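Local coordinates for RagA protein (Porphyromonas gingivalis, PDB 6SLN) that probably imports peptides across the outer membrane of Porphyromonas gingivalis as a TonB-dependent transporter, a beta-barrel closed from within by a plug domain, at residues T467-S472 with R492-V497; D709-V714 with Y726-S731; E797-D802 with L809-G814; G846-G851 with A861-I866. All blocks are in the same frame, centred on the assembly; numbering follows the deposited sequence.

Contact 1 of 4, residues T467-S472 with R492-V497; sequences TNTRTS and RAYRDV
T467-T471 and R492-D496 form an antiparallel strand pair in the barrel wall, with one face against a second copy of the protein. The strand directions differ by 172°, and three hydrogen-bonded pairs (T467 with D496, T469 with Y494, T471 with R492) enclose two non-hydrogen-bonded ones. On the N468 face, R495 grips the amide oxygen side-on: its NE lies 2.9 Å from N468 OD1, on a lone pair in the carbonyl plane, while R495 NH2 is 3.2 Å from N468 OD1 and tilted from that plane. A bend at chi3 of R495 (-83°) accompanies this grip, in which amide and guanidinium stand 68° apart. Both groups continue into the second subunit, N468 ND2 to its H440 and R495 NH1 to its E438 O. The two strands, 456-475 and 487-510, form one beta hairpin of the meander that builds a TonB-dependent receptor barrel. R470, curled through chi2 and chi3, brings NH1 within 2.9 Å of R492 O from above the carbonyl plane, while T471 N meets that oxygen from the opposite face; R470 NH2 forms a salt bridge with E491. Across the sheet, one water bonds T471 OG1, Y494 OH and R492 NH1, accepting from R492 NH1, and R492 NE pairs with E561. A second water donates to T467 OG1 and D496 OD2; T467 OG1 also bonds Q441.

Contact 2 of 4, residues D709-V714 with Y726-S731; sequences DMLIDV and YQNVGS
V729 N donates to M710 O at 2.7 Å, the shortest polar bond between 709-714 and 726-731, and it continues the pairing just past the regular strands. Inthe hairpin of strands 696-715 and 724-728, I712 and Q727 form a hydrogen-bonded pair: I712 N to Q727 O and Q727 N to I712 O are each 3.0 Å. At the end away from the connecting loop the amide of N728 takes over, its ND2 lying 3.0 Å from D709 O with that oxygen close to the amide plane; N728 ND2 also bonds S676 O. Next to the connecting loop, Y726 reaches across to D713. With D713 CG anti to the backbone N (chi1 -164°), the carboxylate lies stacked on the tyrosine ring, planes 13° apart, and D713 CB sits over the same face, 3.9 Å from the centroid of the Y726 ring. D713 is also the centre of an inverse gamma turn, and its OD1 bonds S724. L711 crosses the Y726 side chain at about a right angle, CD2 to Y726 CD1 4.1 Å, and runs alongside N728. On the I712 and Q727 side, V714 CG2 meets V729 CG1 at 4.3 Å, with F771 against V714 and F770 against V729. L711 has a backbone bond to A154, in the plug part of the chain, so this hairpin of the receptor barrel touches the plug. Within this contact, then, the Y726 ring meets D713 by CH-pi and van der Waals contact, while the polar end of D713 turns to S724.

Contact 3 of 4, residues E797-D802 with L809-G814; sequences EYAGID and LWYVPG
The Y811 ring carries A799 CB over the centre of one face, a CH-pi contact 3.9 Å from the centroid, while the carboxylate of E797 stands at 82° to the ring plane. The Y798 ring instead has W810 NE1 at its edge and turns that edge toward the indole face in an offset edge-to-face pair, with the Y798 and five-membered W810 ring centroids 5.6 Å apart and planes at 77°. One face of Y798 carries the backbone N of G800, offset toward the rim. These groups sit on the beta hairpin of strands 792-802 and 807-812, in a small antiparallel sheet apart from the barrel wall that is probably extracellular. The Y798 side chain leaves away from the partner strand, and with CG anti to the backbone N (chi1 -176°) only the CD1 edge of the ring comes up to W810 NE1; that nitrogen donates to D917, and the rings of Y828 and H919 meet W810 and Y798 respectively. Pairing is irregular. Y811 N bonds E797 O at 3.0 Å and A799 N bonds L809 O at 2.8 Å, the latter donor standing above the carbonyl plane, but the return bond, L809 N to G800 O, is weak. A799 and G800 thus both bond to L809, consistent with a bulge. L809 points toward the opposite strand, A799 CB to L809 CB being 4.0 Å, and the tip of its branch, CD1, rests 3.8 Å from D802 CB.

Contact 4 of 4, residues G846-G851 with A861-I866; sequences GGFSLG and ADFAYI
F848 and Y865 both place CG between the backbone N and the carbonyl carbon (chi1 52° in each), a rotamer that swings each ring across to the neighbouring strand. F848 thereby lies beneath F863, whose CB sits over the ring centre, 3.5 Å from the F848 centroid; the two phenyl planes are 12° apart but slid so far that they barely overlap, centroids 4.5 Å apart. Y865 lays a face on G846, with G846 CA 3.6 Å from the Y865 ring centroid, and presents its edge to F848. This glycine-tyrosine pair resembles the mortise-tenon joint of outer-membrane barrels, and the strands, 844-853 and 857-873, are a hairpin of the barrel wall. Backbone bonds run along it, among them Y865 N to G846 O at 2.8 Å and F863 N to F848 O at 2.7 Å. L850 CD1 extends the apolar row, 3.7 Å from F863 CE1. On the other face S849 OG donates to D862 OD2 at 2.9 Å, meeting the carboxylate from above its plane; both side chains touch Q125 of the plug. The two faces thus differ in chemistry: aromatic and aliphatic where the wall probably meets lipid, hydroxyl and carboxylate where it meets the plug.

Overall arrangement
Contacts 1, 2 and 4 belong to hairpins of the barrel and are partly buried, whereas contact 3 is a surface contact in a separate small sheet, its centre about 36 Å from the centre of the chain. All four follow one another along the chain and none touches another; contacts 2 and 4, with centres about 37 Å apart, each include a meeting with the plug part of the chain. Contact 1 alone reaches another subunit, and charged and amide groups dominate there with ordered waters. Contact 4 is largely aromatic on one face and polar on the other. Contacts 2 and 3 are less regular, their short strands running at 141° rather than the 172° and 167° of contacts 1 and 4.

Contact 1 of 4, residues T467-S472 with R492-V497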
loop_
_atom_site.group_PDB
_atom_site.type_symbol
_atom_site.label_atom_id
_atom_site.label_comp_id
_atom_site.label_asym_id
_atom_site.label_seq_id
_atom_site.Cartn_x
_atom_site.Cartn_y
_atom_site.Cartn_z
ATOM N N THR A 467 -2.976 4.475 -15.872
ATOM C CA THR A 467 -3.833 4.930 -14.796
ATOM C C THR A 467 -3.112 4.653 -13.490
ATOM O O THR A 467 -2.679 3.517 -13.250
ATOM C CB THR A 467 -5.200 4.219 -14.798
ATOM O OG1 THR A 467 -5.756 4.202 -16.123
ATOM C CG2 THR A 467 -6.148 4.923 -13.848
ATOM N N ASN A 468 -2.963 5.693 -12.668
ATOM C CA ASN A 468 -2.523 5.554 -11.283
ATOM C C ASN A 468 -3.546 6.241 -10.396
ATOM O O ASN A 468 -3.815 7.440 -10.556
ATOM C CB ASN A 468 -1.146 6.169 -11.040
ATOM C CG ASN A 468 -0.030 5.342 -11.604
ATOM O OD1 ASN A 468 0.286 4.266 -11.087
ATOM N ND2 ASN A 468 0.591 5.845 -12.670
ATOM N N THR A 469 -4.090 5.490 -9.449
ATOM C CA THR A 469 -5.175 5.960 -8.619
ATOM C C THR A 469 -4.825 5.723 -7.166
ATOM O O THR A 469 -4.390 4.629 -6.793
ATOM C CB THR A 469 -6.470 5.241 -8.970
ATOM O OG1 THR A 469 -6.647 5.296 -10.389
ATOM C CG2 THR A 469 -7.654 5.889 -8.254
ATOM N N ARG A 470 -5.008 6.749 -6.361
ATOM C CA ARG A 470 -4.910 6.635 -4.918
ATOM C C ARG A 470 -6.295 6.874 -4.338
ATOM O O ARG A 470 -6.965 7.861 -4.675
ATOM C CB ARG A 470 -3.898 7.636 -4.353
ATOM C CG ARG A 470 -2.445 7.251 -4.669
ATOM C CD ARG A 470 -2.011 6.099 -3.791
ATOM N NE ARG A 470 -1.625 6.553 -2.460
ATOM C CZ ARG A 470 -2.443 6.554 -1.402
ATOM N NH1 ARG A 470 -3.692 6.117 -1.520
ATOM N NH2 ARG A 470 -2.015 6.978 -0.217
ATOM N N THR A 471 -6.744 5.954 -3.510
ATOM C CA THR A 471 -7.969 6.165 -2.770
ATOM C C THR A 471 -7.619 6.151 -1.302
ATOM O O THR A 471 -6.649 5.508 -0.876
ATOM C CB THR A 471 -9.030 5.112 -3.071
ATOM O OG1 THR A 471 -8.569 3.828 -2.632
ATOM C CG2 THR A 471 -9.286 5.085 -4.534
ATOM N N SER A 472 -8.414 6.894 -0.545
ATOM C CA SER A 472 -8.170 7.118 0.862
ATOM C C SER A 472 -9.505 7.034 1.561
ATOM O O SER A 472 -10.483 7.627 1.101
ATOM C CB SER A 472 -7.518 8.481 1.102
ATOM O OG SER A 472 -7.184 8.582 2.463
ATOM N N ARG A 492 -5.100 2.874 -0.703
ATOM C CA ARG A 492 -5.006 1.954 -1.816
ATOM C C ARG A 492 -4.298 2.626 -2.970
ATOM O O ARG A 492 -4.425 3.841 -3.178
ATOM C CB ARG A 492 -6.388 1.494 -2.287
ATOM C CG ARG A 492 -6.889 0.272 -1.573
ATOM C CD ARG A 492 -8.323 0.135 -1.836
ATOM N NE ARG A 492 -8.911 -0.962 -1.084
ATOM C CZ ARG A 492 -10.221 -1.157 -1.004
ATOM N NH1 ARG A 492 -11.033 -0.319 -1.629
ATOM N NH2 ARG A 492 -10.709 -2.177 -0.311
ATOM N N ALA A 493 -3.594 1.811 -3.751
ATOM C CA ALA A 493 -2.899 2.291 -4.935
ATOM C C ALA A 493 -3.182 1.323 -6.060
ATOM O O ALA A 493 -2.889 0.132 -5.934
ATOM C CB ALA A 493 -1.394 2.411 -4.684
ATOM N N TYR A 494 -3.764 1.837 -7.144
ATOM C CA TYR A 494 -4.146 1.069 -8.324
ATOM C C TYR A 494 -3.272 1.509 -9.481
ATOM O O TYR A 494 -2.977 2.708 -9.612
ATOM C CB TYR A 494 -5.616 1.325 -8.729
ATOM C CG TYR A 494 -6.707 1.003 -7.720
ATOM C CD1 TYR A 494 -7.003 1.867 -6.669
ATOM C CD2 TYR A 494 -7.488 -0.137 -7.863
ATOM C CE1 TYR A 494 -8.021 1.567 -5.762
ATOM C CE2 TYR A 494 -8.503 -0.436 -6.972
ATOM C CZ TYR A 494 -8.763 0.410 -5.924
ATOM O OH TYR A 494 -9.767 0.088 -5.044
ATOM N N ARG A 495 -2.919 0.557 -10.355
ATOM C CA ARG A 495 -2.133 0.849 -11.552
ATOM C C ARG A 495 -2.640 0.066 -12.750
ATOM O O ARG A 495 -2.786 -1.157 -12.674
ATOM C CB ARG A 495 -0.661 0.515 -11.333
ATOM C CG ARG A 495 0.170 0.685 -12.570
ATOM C CD ARG A 495 1.629 0.729 -12.225
ATOM N NE ARG A 495 2.014 2.068 -11.820
ATOM C CZ ARG A 495 3.259 2.444 -11.564
ATOM N NH1 ARG A 495 4.271 1.591 -11.685
ATOM N NH2 ARG A 495 3.480 3.690 -11.218
ATOM N N ASP A 496 -2.878 0.757 -13.863
ATOM C CA ASP A 496 -3.234 0.110 -15.122
ATOM C C ASP A 496 -2.297 0.604 -16.206
ATOM O O ASP A 496 -2.221 1.813 -16.463
ATOM C CB ASP A 496 -4.674 0.406 -15.540
ATOM C CG ASP A 496 -5.675 -0.132 -14.572
ATOM O OD1 ASP A 496 -5.420 -1.196 -13.982
ATOM O OD2 ASP A 496 -6.718 0.519 -14.385
ATOM N N VAL A 497 -1.611 -0.324 -16.860
ATOM C CA VAL A 497 -0.808 -0.011 -18.029
ATOM C C VAL A 497 -1.364 -0.861 -19.157
ATOM O O VAL A 497 -1.329 -2.097 -19.091
ATOM C CB VAL A 497 0.691 -0.260 -17.795
ATOM C CG1 VAL A 497 1.466 0.126 -19.014
ATOM C CG2 VAL A 497 1.178 0.538 -16.584
HETATM O O HOH W 1 -8.392 2.661 -15.501
HETATM O O HOH W 2 -10.660 1.878 -2.945
#

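Contact 2 of 4, residues D709-V714 with Y726-S731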
loop_
_atom_site.group_PDB
_atom_site.type_symbol
_atom_site.label_atom_id
_atom_site.label_comp_id
_atom_site.label_asym_id
_atom_site.label_seq_id
_atom_site.Cartn_x
_atom_site.Cartn_y
_atom_site.Cartn_z
ATOM N N ASP A 709 -19.397 -22.201 -30.238
ATOM C CA ASP A 709 -18.371 -22.385 -29.205
ATOM C C ASP A 709 -18.621 -21.417 -28.047
ATOM O O ASP A 709 -17.698 -20.825 -27.477
ATOM C CB ASP A 709 -16.961 -22.218 -29.776
ATOM C CG ASP A 709 -16.565 -23.357 -30.695
ATOM O OD1 ASP A 709 -17.469 -24.084 -31.120
ATOM O OD2 ASP A 709 -15.361 -23.534 -30.993
ATOM N N MET A 710 -19.901 -21.271 -27.697
ATOM C CA MET A 710 -20.356 -20.181 -26.846
ATOM C C MET A 710 -19.659 -20.196 -25.488
ATOM O O MET A 710 -19.646 -21.215 -24.787
ATOM C CB MET A 710 -21.873 -20.275 -26.681
ATOM C CG MET A 710 -22.453 -19.397 -25.588
ATOM S SD MET A 710 -24.136 -18.884 -25.962
ATOM C CE MET A 710 -23.734 -17.645 -27.170
ATOM N N LEU A 711 -19.075 -19.058 -25.116
ATOM C CA LEU A 711 -18.409 -18.947 -23.819
ATOM C C LEU A 711 -19.477 -18.778 -22.760
ATOM O O LEU A 711 -19.985 -17.680 -22.541
ATOM C CB LEU A 711 -17.416 -17.790 -23.808
ATOM C CG LEU A 711 -16.089 -18.270 -24.378
ATOM C CD1 LEU A 711 -15.169 -17.130 -24.795
ATOM C CD2 LEU A 711 -15.435 -19.192 -23.346
ATOM N N ILE A 712 -19.858 -19.871 -22.124
ATOM C CA ILE A 712 -20.813 -19.815 -21.031
ATOM C C ILE A 712 -20.041 -19.984 -19.737
ATOM O O ILE A 712 -19.212 -20.897 -19.608
ATOM C CB ILE A 712 -21.911 -20.884 -21.167
ATOM C CG1 ILE A 712 -22.757 -20.649 -22.431
ATOM C CG2 ILE A 712 -22.772 -20.915 -19.899
ATOM C CD1 ILE A 712 -24.132 -21.376 -22.433
ATOM N N ASP A 713 -20.266 -19.067 -18.804
ATOM C CA ASP A 713 -19.785 -19.223 -17.437
ATOM C C ASP A 713 -20.722 -20.255 -16.812
ATOM O O ASP A 713 -21.727 -19.935 -16.165
ATOM C CB ASP A 713 -19.790 -17.880 -16.708
ATOM C CG ASP A 713 -18.955 -17.888 -15.448
ATOM O OD1 ASP A 713 -18.454 -18.964 -15.071
ATOM O OD2 ASP A 713 -18.799 -16.816 -14.827
ATOM N N VAL A 714 -20.399 -21.521 -17.051
ATOM C CA VAL A 714 -21.366 -22.596 -16.803
ATOM C C VAL A 714 -21.653 -22.684 -15.308
ATOM O O VAL A 714 -20.709 -22.726 -14.496
ATOM C CB VAL A 714 -20.840 -23.926 -17.350
ATOM C CG1 VAL A 714 -21.603 -25.076 -16.732
ATOM C CG2 VAL A 714 -20.952 -23.964 -18.888
ATOM N N TYR A 726 -15.955 -21.530 -16.761
ATOM C CA TYR A 726 -16.162 -21.230 -18.167
ATOM C C TYR A 726 -15.953 -22.475 -19.031
ATOM O O TYR A 726 -15.116 -23.331 -18.731
ATOM C CB TYR A 726 -15.228 -20.106 -18.587
ATOM C CG TYR A 726 -15.890 -18.756 -18.638
ATOM C CD1 TYR A 726 -16.908 -18.502 -19.545
ATOM C CD2 TYR A 726 -15.491 -17.732 -17.794
ATOM C CE1 TYR A 726 -17.513 -17.264 -19.609
ATOM C CE2 TYR A 726 -16.090 -16.482 -17.852
ATOM C CZ TYR A 726 -17.100 -16.260 -18.757
ATOM O OH TYR A 726 -17.694 -15.029 -18.818
ATOM N N GLN A 727 -16.752 -22.577 -20.096
ATOM C CA GLN A 727 -16.710 -23.679 -21.047
ATOM C C GLN A 727 -17.209 -23.177 -22.400
ATOM O O GLN A 727 -18.051 -22.281 -22.471
ATOM C CB GLN A 727 -17.565 -24.871 -20.578
ATOM C CG GLN A 727 -16.863 -25.818 -19.597
ATOM C CD GLN A 727 -17.831 -26.567 -18.693
ATOM O OE1 GLN A 727 -19.032 -26.391 -18.793
ATOM N NE2 GLN A 727 -17.308 -27.397 -17.805
ATOM N N ASN A 728 -16.681 -23.758 -23.476
ATOM C CA ASN A 728 -17.207 -23.509 -24.817
ATOM C C ASN A 728 -18.383 -24.455 -25.013
ATOM O O ASN A 728 -18.209 -25.655 -25.234
ATOM C CB ASN A 728 -16.127 -23.711 -25.868
ATOM C CG ASN A 728 -14.964 -22.781 -25.671
ATOM O OD1 ASN A 728 -13.977 -23.144 -25.027
ATOM N ND2 ASN A 728 -15.078 -21.562 -26.198
ATOM N N VAL A 729 -19.588 -23.914 -24.921
ATOM C CA VAL A 729 -20.748 -24.752 -24.677
ATOM C C VAL A 729 -22.026 -24.041 -25.127
ATOM O O VAL A 729 -22.216 -22.845 -24.876
ATOM C CB VAL A 729 -20.786 -25.143 -23.187
ATOM C CG1 VAL A 729 -22.192 -25.392 -22.751
ATOM C CG2 VAL A 729 -19.934 -26.387 -22.948
ATOM N N GLY A 730 -22.899 -24.761 -25.831
ATOM C CA GLY A 730 -24.143 -24.185 -26.259
ATOM C C GLY A 730 -23.992 -23.231 -27.427
ATOM O O GLY A 730 -22.924 -23.083 -28.021
ATOM N N SER A 731 -25.107 -22.587 -27.774
ATOM C CA SER A 731 -25.095 -21.621 -28.868
ATOM C C SER A 731 -26.387 -20.812 -28.861
ATOM O O SER A 731 -27.427 -21.269 -28.378
ATOM C CB SER A 731 -24.907 -22.307 -30.227
ATOM O OG SER A 731 -25.875 -23.314 -30.405
#

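Contact 3 of 4, residues E797-D802 with L809-G814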
loop_
_atom_site.group_PDB
_atom_site.type_symbol
_atom_site.label_atom_id
_atom_site.label_comp_id
_atom_site.label_asym_id
_atom_site.label_seq_id
_atom_site.Cartn_x
_atom_site.Cartn_y
_atom_site.Cartn_z
ATOM N N GLU A 797 -47.788 -17.772 -12.742
ATOM C CA GLU A 797 -48.710 -16.767 -13.261
ATOM C C GLU A 797 -49.724 -16.446 -12.171
ATOM O O GLU A 797 -50.605 -17.258 -11.872
ATOM C CB GLU A 797 -49.394 -17.252 -14.533
ATOM C CG GLU A 797 -48.406 -17.625 -15.623
ATOM C CD GLU A 797 -49.052 -17.757 -16.984
ATOM O OE1 GLU A 797 -50.303 -17.812 -17.064
ATOM O OE2 GLU A 797 -48.300 -17.809 -17.977
ATOM N N TYR A 798 -49.574 -15.266 -11.569
ATOM C CA TYR A 798 -50.462 -14.800 -10.514
ATOM C C TYR A 798 -51.879 -14.671 -11.045
ATOM O O TYR A 798 -52.096 -14.073 -12.101
ATOM C CB TYR A 798 -49.966 -13.449 -9.987
ATOM C CG TYR A 798 -50.765 -12.939 -8.819
ATOM C CD1 TYR A 798 -50.651 -13.528 -7.569
ATOM C CD2 TYR A 798 -51.653 -11.876 -8.968
ATOM C CE1 TYR A 798 -51.393 -13.076 -6.505
ATOM C CE2 TYR A 798 -52.388 -11.413 -7.909
ATOM C CZ TYR A 798 -52.255 -12.018 -6.682
ATOM O OH TYR A 798 -52.990 -11.568 -5.615
ATOM N N ALA A 799 -52.846 -15.247 -10.331
ATOM C CA ALA A 799 -54.242 -15.129 -10.759
ATOM C C ALA A 799 -54.913 -13.975 -10.018
ATOM O O ALA A 799 -55.043 -12.866 -10.551
ATOM C CB ALA A 799 -55.006 -16.440 -10.534
ATOM N N GLY A 800 -55.331 -14.219 -8.787
ATOM C CA GLY A 800 -55.707 -13.124 -7.918
ATOM C C GLY A 800 -55.889 -13.604 -6.499
ATOM O O GLY A 800 -55.014 -14.257 -5.931
ATOM N N ILE A 801 -57.028 -13.302 -5.904
ATOM C CA ILE A 801 -57.375 -13.874 -4.616
ATOM C C ILE A 801 -58.728 -14.566 -4.730
ATOM O O ILE A 801 -59.594 -14.151 -5.505
ATOM C CB ILE A 801 -57.373 -12.819 -3.490
ATOM C CG1 ILE A 801 -58.582 -11.892 -3.585
ATOM C CG2 ILE A 801 -56.089 -12.009 -3.528
ATOM C CD1 ILE A 801 -58.919 -11.204 -2.249
ATOM N N ASP A 802 -58.869 -15.665 -4.004
ATOM C CA ASP A 802 -60.163 -16.268 -3.756
ATOM C C ASP A 802 -60.899 -15.400 -2.738
ATOM O O ASP A 802 -60.449 -15.254 -1.593
ATOM C CB ASP A 802 -59.947 -17.693 -3.259
ATOM C CG ASP A 802 -61.208 -18.352 -2.796
ATOM O OD1 ASP A 802 -62.316 -17.831 -3.063
ATOM O OD2 ASP A 802 -61.071 -19.407 -2.151
ATOM N N LEU A 809 -53.861 -16.688 -5.337
ATOM C CA LEU A 809 -54.157 -17.726 -6.303
ATOM C C LEU A 809 -53.172 -17.649 -7.463
ATOM O O LEU A 809 -52.773 -16.560 -7.891
ATOM C CB LEU A 809 -55.605 -17.599 -6.804
ATOM C CG LEU A 809 -56.701 -18.083 -5.841
ATOM C CD1 LEU A 809 -58.065 -18.207 -6.524
ATOM C CD2 LEU A 809 -56.322 -19.406 -5.199
ATOM N N TRP A 810 -52.780 -18.816 -7.962
ATOM C CA TRP A 810 -51.949 -18.910 -9.151
ATOM C C TRP A 810 -52.559 -19.913 -10.118
ATOM O O TRP A 810 -53.247 -20.857 -9.716
ATOM C CB TRP A 810 -50.498 -19.319 -8.808
ATOM C CG TRP A 810 -49.835 -18.363 -7.886
ATOM C CD1 TRP A 810 -49.045 -17.305 -8.231
ATOM C CD2 TRP A 810 -49.911 -18.361 -6.456
ATOM N NE1 TRP A 810 -48.611 -16.645 -7.096
ATOM C CE2 TRP A 810 -49.135 -17.272 -5.995
ATOM C CE3 TRP A 810 -50.566 -19.168 -5.519
ATOM C CZ2 TRP A 810 -48.996 -16.976 -4.639
ATOM C CZ3 TRP A 810 -50.427 -18.876 -4.173
ATOM C CH2 TRP A 810 -49.650 -17.786 -3.745
ATOM N N TYR A 811 -52.312 -19.695 -11.403
ATOM C CA TYR A 811 -52.741 -20.668 -12.387
ATOM C C TYR A 811 -51.794 -21.853 -12.385
ATOM O O TYR A 811 -50.588 -21.722 -12.151
ATOM C CB TYR A 811 -52.796 -20.060 -13.782
ATOM C CG TYR A 811 -53.827 -18.976 -13.945
ATOM C CD1 TYR A 811 -55.179 -19.241 -13.754
ATOM C CD2 TYR A 811 -53.445 -17.672 -14.282
ATOM C CE1 TYR A 811 -56.126 -18.234 -13.898
ATOM C CE2 TYR A 811 -54.382 -16.665 -14.429
ATOM C CZ TYR A 811 -55.715 -16.952 -14.235
ATOM O OH TYR A 811 -56.637 -15.957 -14.381
ATOM N N VAL A 812 -52.357 -23.031 -12.645
ATOM C CA VAL A 812 -51.594 -24.253 -12.807
ATOM C C VAL A 812 -51.274 -24.410 -14.315
ATOM O O VAL A 812 -52.219 -24.630 -15.087
ATOM C CB VAL A 812 -52.354 -25.465 -12.277
ATOM C CG1 VAL A 812 -51.413 -26.655 -12.123
ATOM C CG2 VAL A 812 -53.049 -25.087 -10.960
ATOM N N PRO A 813 -50.026 -24.296 -14.719
ATOM C CA PRO A 813 -49.724 -24.319 -16.161
ATOM C C PRO A 813 -50.232 -25.590 -16.824
ATOM O O PRO A 813 -50.056 -26.701 -16.312
ATOM C CB PRO A 813 -48.195 -24.221 -16.209
ATOM C CG PRO A 813 -47.730 -24.486 -14.807
ATOM C CD PRO A 813 -48.826 -24.060 -13.905
ATOM N N GLY A 814 -50.883 -25.408 -17.959
ATOM C CA GLY A 814 -51.508 -26.491 -18.702
ATOM C C GLY A 814 -52.936 -26.792 -18.305
ATOM O O GLY A 814 -53.813 -26.870 -19.164
#

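Contact 4 of 4, residues G846-G851 with A861-I866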
loop_
_atom_site.group_PDB
_atom_site.type_symbol
_atom_site.label_atom_id
_atom_site.label_comp_id
_atom_site.label_asym_id
_atom_site.label_seq_id
_atom_site.Cartn_x
_atom_site.Cartn_y
_atom_site.Cartn_z
ATOM N N GLY A 846 -35.111 2.083 -30.393
ATOM C CA GLY A 846 -35.196 3.164 -31.352
ATOM C C GLY A 846 -34.950 4.527 -30.734
ATOM O O GLY A 846 -34.697 4.673 -29.534
ATOM N N GLY A 847 -35.010 5.527 -31.601
ATOM C CA GLY A 847 -34.953 6.915 -31.199
ATOM C C GLY A 847 -35.396 7.779 -32.356
ATOM O O GLY A 847 -35.493 7.319 -33.501
ATOM N N PHE A 848 -35.688 9.036 -32.044
ATOM C CA PHE A 848 -35.934 10.006 -33.099
ATOM C C PHE A 848 -35.514 11.384 -32.617
ATOM O O PHE A 848 -35.574 11.691 -31.423
ATOM C CB PHE A 848 -37.393 10.014 -33.572
ATOM C CG PHE A 848 -38.397 10.156 -32.469
ATOM C CD1 PHE A 848 -38.829 9.043 -31.754
ATOM C CD2 PHE A 848 -38.940 11.399 -32.164
ATOM C CE1 PHE A 848 -39.778 9.170 -30.734
ATOM C CE2 PHE A 848 -39.903 11.534 -31.155
ATOM C CZ PHE A 848 -40.318 10.420 -30.436
ATOM N N SER A 849 -35.062 12.199 -33.567
ATOM C CA SER A 849 -34.558 13.539 -33.304
ATOM C C SER A 849 -35.283 14.528 -34.210
ATOM O O SER A 849 -35.359 14.321 -35.428
ATOM C CB SER A 849 -33.035 13.601 -33.520
ATOM O OG SER A 849 -32.335 12.714 -32.651
ATOM N N LEU A 850 -35.860 15.570 -33.607
ATOM C CA LEU A 850 -36.427 16.705 -34.318
ATOM C C LEU A 850 -35.454 17.866 -34.262
ATOM O O LEU A 850 -34.398 17.801 -33.629
ATOM C CB LEU A 850 -37.762 17.131 -33.716
ATOM C CG LEU A 850 -38.903 16.132 -33.774
ATOM C CD1 LEU A 850 -39.243 15.703 -32.367
ATOM C CD2 LEU A 850 -40.110 16.761 -34.465
ATOM N N GLY A 851 -35.824 18.953 -34.914
ATOM C CA GLY A 851 -34.990 20.128 -34.848
ATOM C C GLY A 851 -35.422 21.233 -35.780
ATOM O O GLY A 851 -35.540 21.029 -36.990
ATOM N N ALA A 861 -34.600 18.372 -30.139
ATOM C CA ALA A 861 -35.109 17.349 -29.243
ATOM C C ALA A 861 -34.553 16.009 -29.692
ATOM O O ALA A 861 -34.628 15.663 -30.876
ATOM C CB ALA A 861 -36.640 17.319 -29.236
ATOM N N ASP A 862 -33.976 15.271 -28.758
ATOM C CA ASP A 862 -33.477 13.929 -29.014
ATOM C C ASP A 862 -34.305 12.969 -28.165
ATOM O O ASP A 862 -34.265 13.027 -26.931
ATOM C CB ASP A 862 -31.983 13.838 -28.706
ATOM C CG ASP A 862 -31.128 14.502 -29.773
ATOM O OD1 ASP A 862 -30.993 15.740 -29.742
ATOM O OD2 ASP A 862 -30.592 13.791 -30.646
ATOM N N PHE A 863 -35.079 12.116 -28.829
ATOM C CA PHE A 863 -35.841 11.064 -28.177
ATOM C C PHE A 863 -35.206 9.703 -28.418
ATOM O O PHE A 863 -34.489 9.482 -29.398
ATOM C CB PHE A 863 -37.272 10.991 -28.689
ATOM C CG PHE A 863 -38.090 12.187 -28.410
ATOM C CD1 PHE A 863 -37.965 13.318 -29.189
ATOM C CD2 PHE A 863 -39.042 12.157 -27.415
ATOM C CE1 PHE A 863 -38.750 14.403 -28.959
ATOM C CE2 PHE A 863 -39.825 13.239 -27.174
ATOM C CZ PHE A 863 -39.679 14.370 -27.944
ATOM N N ALA A 864 -35.552 8.776 -27.531
ATOM C CA ALA A 864 -35.066 7.409 -27.553
ATOM C C ALA A 864 -36.093 6.537 -26.843
ATOM O O ALA A 864 -36.781 6.991 -25.921
ATOM C CB ALA A 864 -33.696 7.301 -26.872
ATOM N N TYR A 865 -36.195 5.280 -27.266
ATOM C CA TYR A 865 -37.138 4.394 -26.602
ATOM C C TYR A 865 -36.610 2.963 -26.532
ATOM O O TYR A 865 -35.738 2.540 -27.303
ATOM C CB TYR A 865 -38.511 4.423 -27.280
ATOM C CG TYR A 865 -38.486 4.186 -28.765
ATOM C CD1 TYR A 865 -38.307 5.238 -29.650
ATOM C CD2 TYR A 865 -38.675 2.915 -29.285
ATOM C CE1 TYR A 865 -38.295 5.028 -31.013
ATOM C CE2 TYR A 865 -38.667 2.693 -30.650
ATOM C CZ TYR A 865 -38.480 3.751 -31.506
ATOM O OH TYR A 865 -38.459 3.525 -32.854
ATOM N N ILE A 866 -37.156 2.233 -25.565
ATOM C CA ILE A 866 -36.843 0.838 -25.304
ATOM C C ILE A 866 -38.184 0.147 -25.089
ATOM O O ILE A 866 -38.819 0.333 -24.049
ATOM C CB ILE A 866 -35.924 0.672 -24.086
ATOM C CG1 ILE A 866 -34.580 1.348 -24.340
ATOM C CG2 ILE A 866 -35.725 -0.786 -23.731
ATOM C CD1 ILE A 866 -33.698 0.605 -25.315
#